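Local coordinates for iron-chelator utilization protein (Thermobifida fusca TM51, PDB 4YHB) that binds FAD and probably uses it to reduce the iron of ferric siderophores, releasing the metal for use by the cell, at residues A[226-231]-A[256-261]; A[144-149]-A[169-174]; A[173-178]-A[194-199]; A[58-63]-A[83-88]. All coordinates share one frame; numbering follows the deposited sequence.

Contact 1: residues A[226-231]-A[256-261]; sequences GGEADA and WRRGVS. With FAD (flavin-adenine dinucleotide), chain C.
E228 and W256 cross at about a right angle, and the contact is built round that pair. Apolar packing comes first: CG of E228 lies over the six-membered ring of W256, 3.6 Å from its centroid, a CH-pi contact. The opposite face of the indole lies against the adenine of FAD, so the ring is sandwiched between a glutamate methylene and the cofactor. Replacing W256 by an alanine is likely to leave the adenine without this backing and D148 without the indole N-H, and to open a gap beside E228.

Among the hydrogen bonds, E228 works with both carboxylate oxygens. Its OE2 accepts from R258 N at 2.9 Å through the anti lone pair, while OE1 accepts from A231 N at 3.0 Å, capping the helix that follows. A229 N adds a bond to W256 O (2.8 Å).

The charged pair lies outside these: R257, extended from CG to NE, brings NE to D230 OD2 at 3.1 Å, with carboxylate and guanidinium planes 83° apart. R257 O receives the ribose hydroxyl O2B of FAD at 2.7 Å.

The contact thus joins the N-terminus of helix 229-241 to the loop leaving strand 250-256, beside D148, which holds W256 NE1.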
# COMPACT_ATOMS: atom_id res chain seq x y z
N GLY A 226 7.30 -4.89 1.70
CA GLY A 226 5.95 -5.18 1.25
C GLY A 226 6.00 -5.52 -0.23
O GLY A 226 6.83 -5.01 -0.97
N GLY A 227 5.11 -6.39 -0.68
CA GLY A 227 5.10 -6.78 -2.07
C GLY A 227 4.56 -8.18 -2.24
O GLY A 227 3.71 -8.61 -1.45
N GLU A 228 5.05 -8.89 -3.25
CA GLU A 228 4.49 -10.18 -3.62
C GLU A 228 4.86 -11.23 -2.57
O GLU A 228 6.03 -11.33 -2.17
CB GLU A 228 4.97 -10.59 -5.01
CG GLU A 228 4.08 -11.61 -5.73
CD GLU A 228 4.40 -13.05 -5.37
OE1 GLU A 228 5.47 -13.30 -4.76
OE2 GLU A 228 3.58 -13.93 -5.70
N ALA A 229 3.87 -11.99 -2.12
CA ALA A 229 4.00 -12.84 -0.94
C ALA A 229 5.18 -13.83 -1.01
O ALA A 229 5.95 -13.96 -0.06
CB ALA A 229 2.71 -13.60 -0.70
N ASP A 230 5.31 -14.51 -2.14
CA ASP A 230 6.34 -15.52 -2.30
C ASP A 230 7.74 -14.91 -2.38
O ASP A 230 8.71 -15.49 -1.90
CB ASP A 230 6.07 -16.39 -3.53
CG ASP A 230 4.82 -17.25 -3.38
OD1 ASP A 230 4.42 -17.53 -2.23
OD2 ASP A 230 4.24 -17.65 -4.42
N ALA A 231 7.84 -13.73 -3.00
CA ALA A 231 9.09 -13.00 -3.05
C ALA A 231 9.55 -12.59 -1.66
O ALA A 231 10.74 -12.49 -1.40
CB ALA A 231 8.95 -11.75 -3.95
N TRP A 256 0.09 -9.06 -2.21
CA TRP A 256 -0.55 -9.81 -3.27
C TRP A 256 0.28 -11.05 -3.55
O TRP A 256 1.38 -11.20 -3.02
CB TRP A 256 -0.68 -8.96 -4.53
CG TRP A 256 0.63 -8.72 -5.26
CD1 TRP A 256 1.66 -7.91 -4.88
CD2 TRP A 256 1.02 -9.30 -6.51
NE1 TRP A 256 2.68 -7.94 -5.82
CE2 TRP A 256 2.30 -8.78 -6.83
CE3 TRP A 256 0.41 -10.19 -7.40
CZ2 TRP A 256 2.98 -9.14 -7.99
CZ3 TRP A 256 1.08 -10.53 -8.56
CH2 TRP A 256 2.36 -10.02 -8.84
N ARG A 257 -0.26 -11.94 -4.36
CA ARG A 257 0.43 -13.18 -4.71
C ARG A 257 -0.01 -13.62 -6.10
O ARG A 257 -1.21 -13.64 -6.39
CB ARG A 257 0.12 -14.28 -3.67
CG ARG A 257 0.91 -15.57 -3.89
CD ARG A 257 0.73 -16.53 -2.73
NE ARG A 257 1.55 -17.73 -2.92
CZ ARG A 257 1.16 -18.95 -2.61
NH1 ARG A 257 -0.04 -19.15 -2.08
NH2 ARG A 257 1.98 -19.98 -2.81
N ARG A 258 0.96 -13.95 -6.96
CA ARG A 258 0.65 -14.43 -8.31
C ARG A 258 -0.27 -15.63 -8.27
O ARG A 258 -0.06 -16.55 -7.48
CB ARG A 258 1.93 -14.82 -9.07
CG ARG A 258 2.86 -13.67 -9.38
CD ARG A 258 4.13 -14.16 -10.08
NE ARG A 258 3.82 -15.03 -11.21
CZ ARG A 258 4.07 -16.33 -11.23
NH1 ARG A 258 4.64 -16.92 -10.18
NH2 ARG A 258 3.76 -17.06 -12.30
N GLY A 259 -1.30 -15.61 -9.12
CA GLY A 259 -2.26 -16.70 -9.21
C GLY A 259 -3.33 -16.66 -8.14
O GLY A 259 -4.20 -17.54 -8.10
N VAL A 260 -3.27 -15.65 -7.26
CA VAL A 260 -4.27 -15.53 -6.20
C VAL A 260 -5.04 -14.23 -6.35
O VAL A 260 -4.46 -13.16 -6.51
CB VAL A 260 -3.61 -15.57 -4.80
CG1 VAL A 260 -4.66 -15.41 -3.68
CG2 VAL A 260 -2.81 -16.86 -4.63
N SER A 261 -6.37 -14.32 -6.31
CA SER A 261 -7.19 -13.12 -6.38
C SER A 261 -7.56 -12.66 -4.97
O SER A 261 -7.99 -13.46 -4.14
CB SER A 261 -8.44 -13.39 -7.23
OG SER A 261 -9.32 -12.28 -7.21
PA FAD C . -7.11 -9.52 -8.23
O1A FAD C . -8.53 -9.95 -8.62
O2A FAD C . -6.91 -9.53 -6.67
O5B FAD C . -6.09 -10.63 -8.79
C5B FAD C . -6.23 -11.14 -10.06
C4B FAD C . -4.86 -11.62 -10.59
O4B FAD C . -3.99 -10.54 -10.82
C3B FAD C . -4.18 -12.53 -9.66
O3B FAD C . -3.56 -13.49 -10.44
C2B FAD C . -3.21 -11.71 -9.01
O2B FAD C . -2.02 -12.40 -8.64
C1B FAD C . -2.85 -10.71 -10.03
N9A FAD C . -2.46 -9.41 -9.52
C8A FAD C . -3.00 -8.75 -8.48
N7A FAD C . -2.37 -7.57 -8.34
C5A FAD C . -1.45 -7.47 -9.32
C6A FAD C . -0.51 -6.51 -9.68
N6A FAD C . -0.42 -5.30 -8.94
N1A FAD C . 0.29 -6.72 -10.74
C2A FAD C . 0.21 -7.87 -11.45
N3A FAD C . -0.68 -8.81 -11.13
C4A FAD C . -1.50 -8.64 -10.07
N1 FAD C . -2.13 -2.22 -4.63
C2 FAD C . -2.01 -1.04 -5.25
O2 FAD C . -1.97 -0.99 -6.47
N3 FAD C . -1.94 0.09 -4.48
C4 FAD C . -1.99 0.04 -3.13
O4 FAD C . -1.94 1.09 -2.50
C4X FAD C . -2.10 -1.18 -2.46
N5 FAD C . -2.15 -1.29 -1.08
C5X FAD C . -2.28 -2.51 -0.51
C6 FAD C . -2.34 -2.63 0.88
C7 FAD C . -2.46 -3.75 1.43
C7M FAD C . -2.51 -3.75 2.97
C8 FAD C . -2.55 -4.85 0.86
C8M FAD C . -2.68 -6.17 1.56
C9 FAD C . -2.52 -4.91 -0.51
C9A FAD C . -2.37 -3.69 -1.41
N10 FAD C . -2.31 -3.55 -2.73
C10 FAD C . -2.17 -2.33 -3.28
C1' FAD C . -2.37 -4.76 -3.59
C2' FAD C . -3.75 -5.03 -4.10
O2' FAD C . -4.60 -5.25 -3.05
C3' FAD C . -3.68 -6.28 -5.05
O3' FAD C . -2.74 -5.98 -6.04
C4' FAD C . -4.99 -6.75 -5.60
O4' FAD C . -4.89 -8.06 -5.98
C5' FAD C . -5.48 -5.96 -6.82
O5' FAD C . -6.84 -6.16 -7.11
P FAD C . -7.18 -6.74 -8.54
O1P FAD C . -8.71 -6.88 -8.48
O2P FAD C . -6.42 -5.79 -9.52
O3P FAD C . -6.80 -8.18 -9.05

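Contact 2: residues A[144-149]-A[169-174]; sequences VLLADE and TAFFEV
L145 bonds to both T169 and F171 across two parallel strands, the first and last elements of a beta-alpha-beta unit in which helix 152-161 makes the crossover. F171 N donates a hydrogen bond to L145 O at 2.8 Å. The ladder runs on with L145 N to T169 O, A147 N to F171 O and E173 N to A147 O; the strand axes lie 5° apart, and the pairing steps evenly from V144 opposite T169 to A147 opposite F172. Between these bonds the CA atoms also approach carbonyl oxygens, as F172 CA does A147 O at 3.2 Å.

Side chains then sort onto two faces. A147 and F172 meet on one, with A147 CB 3.9 Å from CD1 of the ring; L145 and A170 share that face, their CB atoms 4.3 Å apart. F172 CG stands beside its own backbone N (chi1 -63°), and the ring reaches L152, A155 and I159 of the crossover helix. On the other face L146 CD2 meets F171 CD2 at 4.3 Å, and helix 206-212 packs against both residues through L211 and A210.

Toward the C-terminal end of the pair the character turns acidic. D148, E149 and E173 are all buried, and any repulsion among them is probably eased by partners further out: R196 forms salt bridges with E149 and E173, while T150 and W256 hold D148. A single water lies between two of these carboxylates, donating to D148 OD2 at 2.6 Å and to E173 OE2 at 3.1 Å.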
# COMPACT_ATOMS: atom_id res chain seq x y z
N VAL A 144 15.07 0.81 6.64
CA VAL A 144 15.33 0.08 5.42
C VAL A 144 14.00 -0.35 4.80
O VAL A 144 13.25 -1.12 5.41
CB VAL A 144 16.21 -1.15 5.66
CG1 VAL A 144 16.43 -1.91 4.36
CG2 VAL A 144 17.54 -0.74 6.29
N LEU A 145 13.70 0.15 3.61
CA LEU A 145 12.40 -0.12 2.99
C LEU A 145 12.53 -0.86 1.66
O LEU A 145 13.31 -0.47 0.79
CB LEU A 145 11.66 1.20 2.76
CG LEU A 145 11.53 2.10 3.98
CD1 LEU A 145 11.22 3.50 3.53
CD2 LEU A 145 10.43 1.60 4.89
N LEU A 146 11.78 -1.95 1.53
CA LEU A 146 11.73 -2.73 0.30
C LEU A 146 10.28 -2.81 -0.17
O LEU A 146 9.36 -3.03 0.63
CB LEU A 146 12.32 -4.13 0.51
CG LEU A 146 13.74 -4.16 1.10
CD1 LEU A 146 13.70 -4.59 2.55
CD2 LEU A 146 14.63 -5.07 0.29
N ALA A 147 10.05 -2.59 -1.46
CA ALA A 147 8.69 -2.57 -1.97
C ALA A 147 8.66 -2.77 -3.47
O ALA A 147 9.48 -2.21 -4.18
CB ALA A 147 8.00 -1.23 -1.61
N ASP A 148 7.72 -3.59 -3.94
CA ASP A 148 7.40 -3.58 -5.37
C ASP A 148 6.27 -2.54 -5.54
O ASP A 148 5.95 -1.84 -4.58
CB ASP A 148 7.04 -4.99 -5.88
CG ASP A 148 5.64 -5.48 -5.46
OD1 ASP A 148 4.91 -4.83 -4.67
OD2 ASP A 148 5.28 -6.58 -5.94
N GLU A 149 5.67 -2.43 -6.72
CA GLU A 149 4.77 -1.30 -6.96
C GLU A 149 3.49 -1.30 -6.09
O GLU A 149 2.92 -0.24 -5.85
CB GLU A 149 4.39 -1.22 -8.45
CG GLU A 149 3.86 -2.52 -9.06
CD GLU A 149 4.96 -3.33 -9.76
OE1 GLU A 149 6.04 -3.51 -9.17
OE2 GLU A 149 4.73 -3.79 -10.91
N THR A 169 17.34 3.80 3.66
CA THR A 169 17.84 2.98 2.57
C THR A 169 16.64 2.28 1.95
O THR A 169 15.97 1.50 2.62
CB THR A 169 18.89 1.95 3.03
OG1 THR A 169 20.07 2.63 3.47
CG2 THR A 169 19.27 1.03 1.89
N ALA A 170 16.36 2.57 0.69
CA ALA A 170 15.16 2.02 0.05
C ALA A 170 15.48 1.33 -1.27
O ALA A 170 16.32 1.79 -2.05
CB ALA A 170 14.12 3.13 -0.17
N PHE A 171 14.80 0.22 -1.50
CA PHE A 171 14.89 -0.52 -2.75
C PHE A 171 13.47 -0.71 -3.28
O PHE A 171 12.66 -1.39 -2.68
CB PHE A 171 15.58 -1.86 -2.54
CG PHE A 171 17.01 -1.73 -2.11
CD1 PHE A 171 18.01 -1.44 -3.03
CD2 PHE A 171 17.36 -1.89 -0.78
CE1 PHE A 171 19.33 -1.31 -2.64
CE2 PHE A 171 18.69 -1.77 -0.38
CZ PHE A 171 19.68 -1.47 -1.31
N PHE A 172 13.17 -0.07 -4.41
CA PHE A 172 11.84 -0.14 -4.99
C PHE A 172 11.90 -0.86 -6.34
O PHE A 172 12.57 -0.40 -7.26
CB PHE A 172 11.27 1.26 -5.16
CG PHE A 172 11.08 2.00 -3.87
CD1 PHE A 172 10.65 1.33 -2.73
CD2 PHE A 172 11.31 3.36 -3.79
CE1 PHE A 172 10.46 2.01 -1.52
CE2 PHE A 172 11.12 4.05 -2.58
CZ PHE A 172 10.69 3.37 -1.46
N GLU A 173 11.23 -2.00 -6.43
CA GLU A 173 11.14 -2.74 -7.68
C GLU A 173 9.99 -2.22 -8.52
O GLU A 173 8.84 -2.20 -8.07
CB GLU A 173 10.94 -4.23 -7.41
CG GLU A 173 10.72 -5.08 -8.65
CD GLU A 173 10.09 -6.41 -8.29
OE1 GLU A 173 10.40 -6.92 -7.18
OE2 GLU A 173 9.26 -6.93 -9.08
N VAL A 174 10.29 -1.79 -9.74
CA VAL A 174 9.26 -1.28 -10.65
C VAL A 174 9.52 -1.87 -12.03
O VAL A 174 10.55 -2.52 -12.24
CB VAL A 174 9.26 0.28 -10.72
CG1 VAL A 174 8.81 0.89 -9.39
CG2 VAL A 174 10.65 0.81 -11.14
O HOH W 1 6.51 -7.70 -7.96

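Contact 3: residues A[173-178]-A[194-199]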
# COMPACT_ATOMS: atom_id res chain seq x y z
N GLU A 173 11.23 -2.00 -6.43
CA GLU A 173 11.14 -2.74 -7.68
C GLU A 173 9.99 -2.22 -8.52
O GLU A 173 8.84 -2.20 -8.07
CB GLU A 173 10.94 -4.23 -7.41
CG GLU A 173 10.72 -5.08 -8.65
CD GLU A 173 10.09 -6.41 -8.29
OE1 GLU A 173 10.40 -6.92 -7.18
OE2 GLU A 173 9.26 -6.93 -9.08
N VAL A 174 10.29 -1.79 -9.74
CA VAL A 174 9.26 -1.28 -10.65
C VAL A 174 9.52 -1.87 -12.03
O VAL A 174 10.55 -2.52 -12.24
CB VAL A 174 9.26 0.28 -10.72
CG1 VAL A 174 8.81 0.89 -9.39
CG2 VAL A 174 10.65 0.81 -11.14
N ALA A 175 8.60 -1.64 -12.96
CA ALA A 175 8.68 -2.29 -14.27
C ALA A 175 9.90 -1.85 -15.07
O ALA A 175 10.54 -2.68 -15.72
CB ALA A 175 7.41 -2.00 -15.08
N ASP A 176 10.21 -0.55 -15.01
CA ASP A 176 11.29 0.04 -15.79
C ASP A 176 11.53 1.47 -15.32
O ASP A 176 10.84 1.94 -14.41
CB ASP A 176 10.98 0.02 -17.30
CG ASP A 176 9.66 0.71 -17.66
OD1 ASP A 176 9.38 1.82 -17.15
OD2 ASP A 176 8.90 0.13 -18.46
N ALA A 177 12.46 2.17 -15.98
CA ALA A 177 12.89 3.50 -15.53
C ALA A 177 11.79 4.56 -15.58
O ALA A 177 11.84 5.56 -14.85
CB ALA A 177 14.10 3.96 -16.35
N ALA A 178 10.79 4.36 -16.44
CA ALA A 178 9.70 5.32 -16.58
C ALA A 178 8.77 5.30 -15.38
O ALA A 178 7.91 6.17 -15.24
CB ALA A 178 8.91 5.05 -17.86
N LEU A 194 14.90 -0.52 -8.72
CA LEU A 194 15.26 -1.75 -9.42
C LEU A 194 14.24 -2.03 -10.52
O LEU A 194 13.03 -1.95 -10.30
CB LEU A 194 15.32 -2.92 -8.44
CG LEU A 194 16.26 -2.68 -7.26
CD1 LEU A 194 15.96 -3.69 -6.16
CD2 LEU A 194 17.72 -2.77 -7.73
N HIS A 195 14.74 -2.37 -11.70
CA HIS A 195 13.88 -2.50 -12.88
C HIS A 195 13.74 -3.95 -13.33
O HIS A 195 14.74 -4.63 -13.56
CB HIS A 195 14.44 -1.66 -14.03
CG HIS A 195 14.76 -0.24 -13.65
ND1 HIS A 195 15.86 0.43 -14.13
CD2 HIS A 195 14.10 0.63 -12.85
CE1 HIS A 195 15.88 1.65 -13.63
NE2 HIS A 195 14.82 1.80 -12.85
N ARG A 196 12.50 -4.40 -13.50
CA ARG A 196 12.25 -5.74 -14.01
C ARG A 196 12.62 -5.90 -15.48
O ARG A 196 12.89 -7.01 -15.93
CB ARG A 196 10.78 -6.11 -13.81
CG ARG A 196 10.42 -6.44 -12.36
CD ARG A 196 9.05 -7.12 -12.30
NE ARG A 196 8.01 -6.25 -12.83
CZ ARG A 196 7.33 -5.36 -12.10
NH1 ARG A 196 7.59 -5.23 -10.81
NH2 ARG A 196 6.40 -4.62 -12.67
N ASN A 197 12.61 -4.79 -16.22
CA ASN A 197 13.03 -4.78 -17.63
C ASN A 197 12.52 -5.96 -18.47
O ASN A 197 13.29 -6.62 -19.18
CB ASN A 197 14.56 -4.73 -17.70
CG ASN A 197 15.11 -3.43 -17.19
OD1 ASN A 197 14.40 -2.42 -17.17
ND2 ASN A 197 16.38 -3.42 -16.79
N GLY A 198 11.22 -6.23 -18.38
CA GLY A 198 10.60 -7.26 -19.20
C GLY A 198 10.10 -8.46 -18.41
O GLY A 198 9.19 -9.16 -18.86
N ALA A 199 10.69 -8.70 -17.24
CA ALA A 199 10.24 -9.78 -16.37
C ALA A 199 8.86 -9.42 -15.80
O ALA A 199 8.60 -8.26 -15.47
CB ALA A 199 11.22 -10.01 -15.26
O HOH W 2 9.33 -4.66 -17.17
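R196 turns at chi3 (-60°), and this bend carries its guanidinium back to E173, whose chain runs extended with CG opposite the backbone N (chi1 175°). The two meet where neighbouring parallel strands of the five-stranded sheet, 167-174 and the outermost 190-195, run out into loops. R196 NH1 donates to E173 OE2 at 2.9 Å, a salt bridge at the guanidinium edge that reaches the carboxylate from its anti side, the two planes 74° apart. The guanidinium lies with one face against the backbone from V174 C to A175 N, while NH2 forms a second salt bridge, to E149. Gripped by two acids and laid against the chain, the group is probably held firmly in its orientation.

The strand pairing ends in backbone bonds: V174 N reaches L194 O at 2.8 Å, and R196 N reaches V174 O at 3.0 Å. Beyond the sheet N197 N still finds A175 O, at 3.0 Å.

On the other side of the strand H195 lays one ring face against the backbone of D176 and A177. A177 N sits over the ring centre, 3.8 Å above the plane, V174 CG2 comes to the ring edge, and NE2 is hydrogen-bonded to E180. R196 to A199 forms a type I' turn, and one water ties it across the contact, donating to A175 O and accepting from G198 N, each at 2.7 Å.

Contact 4: residues A[58-63]-A[83-88]. With FAD (flavin-adenine dinucleotide), chain C.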
# COMPACT_ATOMS: atom_id res chain seq x y z
N PHE A 58 -15.68 -2.26 -5.69
CA PHE A 58 -15.73 -1.90 -7.10
C PHE A 58 -17.02 -2.35 -7.78
O PHE A 58 -17.63 -3.35 -7.36
CB PHE A 58 -14.53 -2.53 -7.85
CG PHE A 58 -13.18 -1.99 -7.44
CD1 PHE A 58 -12.63 -0.89 -8.10
CD2 PHE A 58 -12.45 -2.58 -6.42
CE1 PHE A 58 -11.39 -0.39 -7.74
CE2 PHE A 58 -11.20 -2.08 -6.05
CZ PHE A 58 -10.68 -0.99 -6.71
N PRO A 59 -17.42 -1.67 -8.86
CA PRO A 59 -18.52 -2.15 -9.70
C PRO A 59 -18.10 -3.38 -10.50
O PRO A 59 -16.91 -3.56 -10.75
CB PRO A 59 -18.80 -0.97 -10.63
CG PRO A 59 -17.45 -0.31 -10.77
CD PRO A 59 -16.85 -0.41 -9.38
N ASN A 60 -19.06 -4.22 -10.88
CA ASN A 60 -18.80 -5.27 -11.85
C ASN A 60 -18.95 -4.69 -13.25
O ASN A 60 -20.04 -4.25 -13.63
CB ASN A 60 -19.74 -6.46 -11.66
CG ASN A 60 -19.41 -7.63 -12.58
OD1 ASN A 60 -19.21 -7.46 -13.78
ND2 ASN A 60 -19.35 -8.82 -12.00
N PRO A 61 -17.86 -4.71 -14.03
CA PRO A 61 -17.84 -4.12 -15.38
C PRO A 61 -18.81 -4.81 -16.34
O PRO A 61 -19.23 -4.19 -17.32
CB PRO A 61 -16.39 -4.34 -15.82
CG PRO A 61 -15.96 -5.53 -15.06
CD PRO A 61 -16.60 -5.39 -13.72
N GLU A 62 -19.15 -6.06 -16.07
CA GLU A 62 -20.04 -6.80 -16.96
C GLU A 62 -21.51 -6.70 -16.55
O GLU A 62 -22.36 -6.38 -17.37
CB GLU A 62 -19.61 -8.27 -17.03
CG GLU A 62 -18.27 -8.47 -17.72
CD GLU A 62 -18.27 -9.67 -18.64
OE1 GLU A 62 -18.21 -10.81 -18.13
OE2 GLU A 62 -18.34 -9.48 -19.88
N THR A 63 -21.80 -6.97 -15.28
CA THR A 63 -23.18 -6.94 -14.80
C THR A 63 -23.71 -5.51 -14.67
O THR A 63 -24.90 -5.26 -14.84
CB THR A 63 -23.32 -7.65 -13.43
OG1 THR A 63 -22.73 -8.95 -13.51
CG2 THR A 63 -24.78 -7.81 -13.06
N GLY A 83 -21.34 -11.23 -5.78
CA GLY A 83 -21.16 -10.02 -6.57
C GLY A 83 -20.21 -8.98 -5.99
O GLY A 83 -19.92 -7.98 -6.65
N VAL A 84 -19.74 -9.18 -4.76
CA VAL A 84 -18.87 -8.17 -4.16
C VAL A 84 -17.48 -8.23 -4.78
O VAL A 84 -16.95 -9.30 -5.08
CB VAL A 84 -18.74 -8.34 -2.63
CG1 VAL A 84 -20.10 -8.15 -1.95
CG2 VAL A 84 -18.15 -9.70 -2.28
N ILE A 85 -16.89 -7.06 -4.99
CA ILE A 85 -15.52 -6.96 -5.48
C ILE A 85 -14.79 -5.97 -4.60
O ILE A 85 -14.87 -4.78 -4.84
CB ILE A 85 -15.45 -6.48 -6.94
CG1 ILE A 85 -16.32 -7.37 -7.84
CG2 ILE A 85 -13.97 -6.48 -7.43
CD1 ILE A 85 -16.47 -6.86 -9.25
N TYR A 86 -14.12 -6.46 -3.57
CA TYR A 86 -13.40 -5.56 -2.69
C TYR A 86 -11.93 -5.94 -2.69
O TYR A 86 -11.58 -7.12 -2.86
CB TYR A 86 -13.99 -5.58 -1.26
CG TYR A 86 -13.91 -6.92 -0.56
CD1 TYR A 86 -12.78 -7.29 0.14
CD2 TYR A 86 -14.99 -7.81 -0.59
CE1 TYR A 86 -12.70 -8.51 0.78
CE2 TYR A 86 -14.91 -9.04 0.05
CZ TYR A 86 -13.77 -9.38 0.73
OH TYR A 86 -13.68 -10.60 1.37
N ARG A 87 -11.07 -4.94 -2.51
CA ARG A 87 -9.61 -5.12 -2.57
C ARG A 87 -8.95 -4.12 -1.64
O ARG A 87 -9.46 -3.01 -1.46
CB ARG A 87 -9.07 -4.91 -4.00
CG ARG A 87 -9.75 -5.71 -5.11
CD ARG A 87 -9.37 -7.16 -5.05
NE ARG A 87 -9.81 -7.92 -6.22
CZ ARG A 87 -10.87 -8.73 -6.24
NH1 ARG A 87 -11.62 -8.87 -5.15
NH2 ARG A 87 -11.17 -9.40 -7.34
N ASP A 88 -7.80 -4.49 -1.07
CA ASP A 88 -7.03 -3.62 -0.18
C ASP A 88 -6.21 -2.61 -0.97
O ASP A 88 -5.46 -2.99 -1.87
CB ASP A 88 -6.06 -4.44 0.67
CG ASP A 88 -6.73 -5.13 1.83
OD1 ASP A 88 -7.97 -5.22 1.85
OD2 ASP A 88 -5.99 -5.60 2.72
PA FAD C . -7.11 -9.52 -8.23
O1A FAD C . -8.53 -9.95 -8.62
O2A FAD C . -6.91 -9.53 -6.67
O5B FAD C . -6.09 -10.63 -8.79
C5B FAD C . -6.23 -11.14 -10.06
C4B FAD C . -4.86 -11.62 -10.59
O4B FAD C . -3.99 -10.54 -10.82
C3B FAD C . -4.18 -12.53 -9.66
O3B FAD C . -3.56 -13.49 -10.44
C2B FAD C . -3.21 -11.71 -9.01
O2B FAD C . -2.02 -12.40 -8.64
C1B FAD C . -2.85 -10.71 -10.03
N9A FAD C . -2.46 -9.41 -9.52
C8A FAD C . -3.00 -8.75 -8.48
N7A FAD C . -2.37 -7.57 -8.34
C5A FAD C . -1.45 -7.47 -9.32
C6A FAD C . -0.51 -6.51 -9.68
N6A FAD C . -0.42 -5.30 -8.94
N1A FAD C . 0.29 -6.72 -10.74
C2A FAD C . 0.21 -7.87 -11.45
N3A FAD C . -0.68 -8.81 -11.13
C4A FAD C . -1.50 -8.64 -10.07
N1 FAD C . -2.13 -2.22 -4.63
C2 FAD C . -2.01 -1.04 -5.25
O2 FAD C . -1.97 -0.99 -6.47
N3 FAD C . -1.94 0.09 -4.48
C4 FAD C . -1.99 0.04 -3.13
O4 FAD C . -1.94 1.09 -2.50
C4X FAD C . -2.10 -1.18 -2.46
N5 FAD C . -2.15 -1.29 -1.08
C5X FAD C . -2.28 -2.51 -0.51
C6 FAD C . -2.34 -2.63 0.88
C7 FAD C . -2.46 -3.75 1.43
C7M FAD C . -2.51 -3.75 2.97
C8 FAD C . -2.55 -4.85 0.86
C8M FAD C . -2.68 -6.17 1.56
C9 FAD C . -2.52 -4.91 -0.51
C9A FAD C . -2.37 -3.69 -1.41
N10 FAD C . -2.31 -3.55 -2.73
C10 FAD C . -2.17 -2.33 -3.28
C1' FAD C . -2.37 -4.76 -3.59
C2' FAD C . -3.75 -5.03 -4.10
O2' FAD C . -4.60 -5.25 -3.05
C3' FAD C . -3.68 -6.28 -5.05
O3' FAD C . -2.74 -5.98 -6.04
C4' FAD C . -4.99 -6.75 -5.60
O4' FAD C . -4.89 -8.06 -5.98
C5' FAD C . -5.48 -5.96 -6.82
O5' FAD C . -6.84 -6.16 -7.11
P FAD C . -7.18 -6.74 -8.54
O1P FAD C . -8.71 -6.88 -8.48
O2P FAD C . -6.42 -5.79 -9.52
O3P FAD C . -6.80 -8.18 -9.05
O HOH W 3 -18.12 -4.47 -4.85
O HOH W 4 -19.93 -5.02 -7.25
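I85 lays its side chain along the backbone of 58-60: CG2 meets F58 CB at 4.0 Å, and CD1 extends to P59 O at 3.7 Å and to N60 CA. With CG1 beside the backbone N (chi1 -54°) and the chain extended at chi2, CD1 reaches the 59-60 backbone. One direct hydrogen bond joins the segments, F58 N to I85 O at 2.8 Å and nearly straight at 171°. Two waters also bridge the segments: one lies between F58 O and I85 N, from which it accepts, and a second between F58 O and G83 O.

N60 shapes its own loop. Its OD1 accepts from E62 N at 2.7 Å in the carbonyl plane, an Asx turn, and from T63 N, which stands well above that plane.

F58 and R87 cross at about a right angle, F58 CE2 lying 4.0 Å from R87 CG, and W116 meets the phenyl ring edge-to-face. Beyond this point R87 bends at chi2 (-73°) and carries its guanidinium to the FAD diphosphate. NE donates to O1P of FAD at 2.7 Å and NH2 to O1A, one oxygen from each phosphate, while NH1 turns back to Y86 O. I85 CG2 lies over one face of the guanidinium. A leucine in place of R87 would probably leave the two phosphate oxygens without these donors and their charge less balanced.

Next along the strand, D88 O receives the ribityl hydroxyl O2' of FAD. The chemistry implies a division of labour: apolar and backbone contacts fix the 83-88 segment to the loop, and the strand presents a positive charge to the diphosphate.

Overall arrangement
From the N terminus, contact 4 comes first, closing the loop between barrel strands 53-57 and 86-95 in the FAD-binding domain. The other three lie in the second domain, in or at the ends of its parallel sheet. Contact 2 closes the crossover from strand 142-147 to 167-174; contact 3 starts on the strand where contact 2 ends, shares E173 and V174 with it, and adds the edge strand 190-195. Contact 1 comes last, in series, joining the start of helix 229-241 to the exit of strand 250-256. D148 links contacts 2 and 1 through W256, and E149 links contacts 2 and 3 through R196. FAD bridges contacts 1 and 4, about 20 Å apart between centres, tying barrel to sheet.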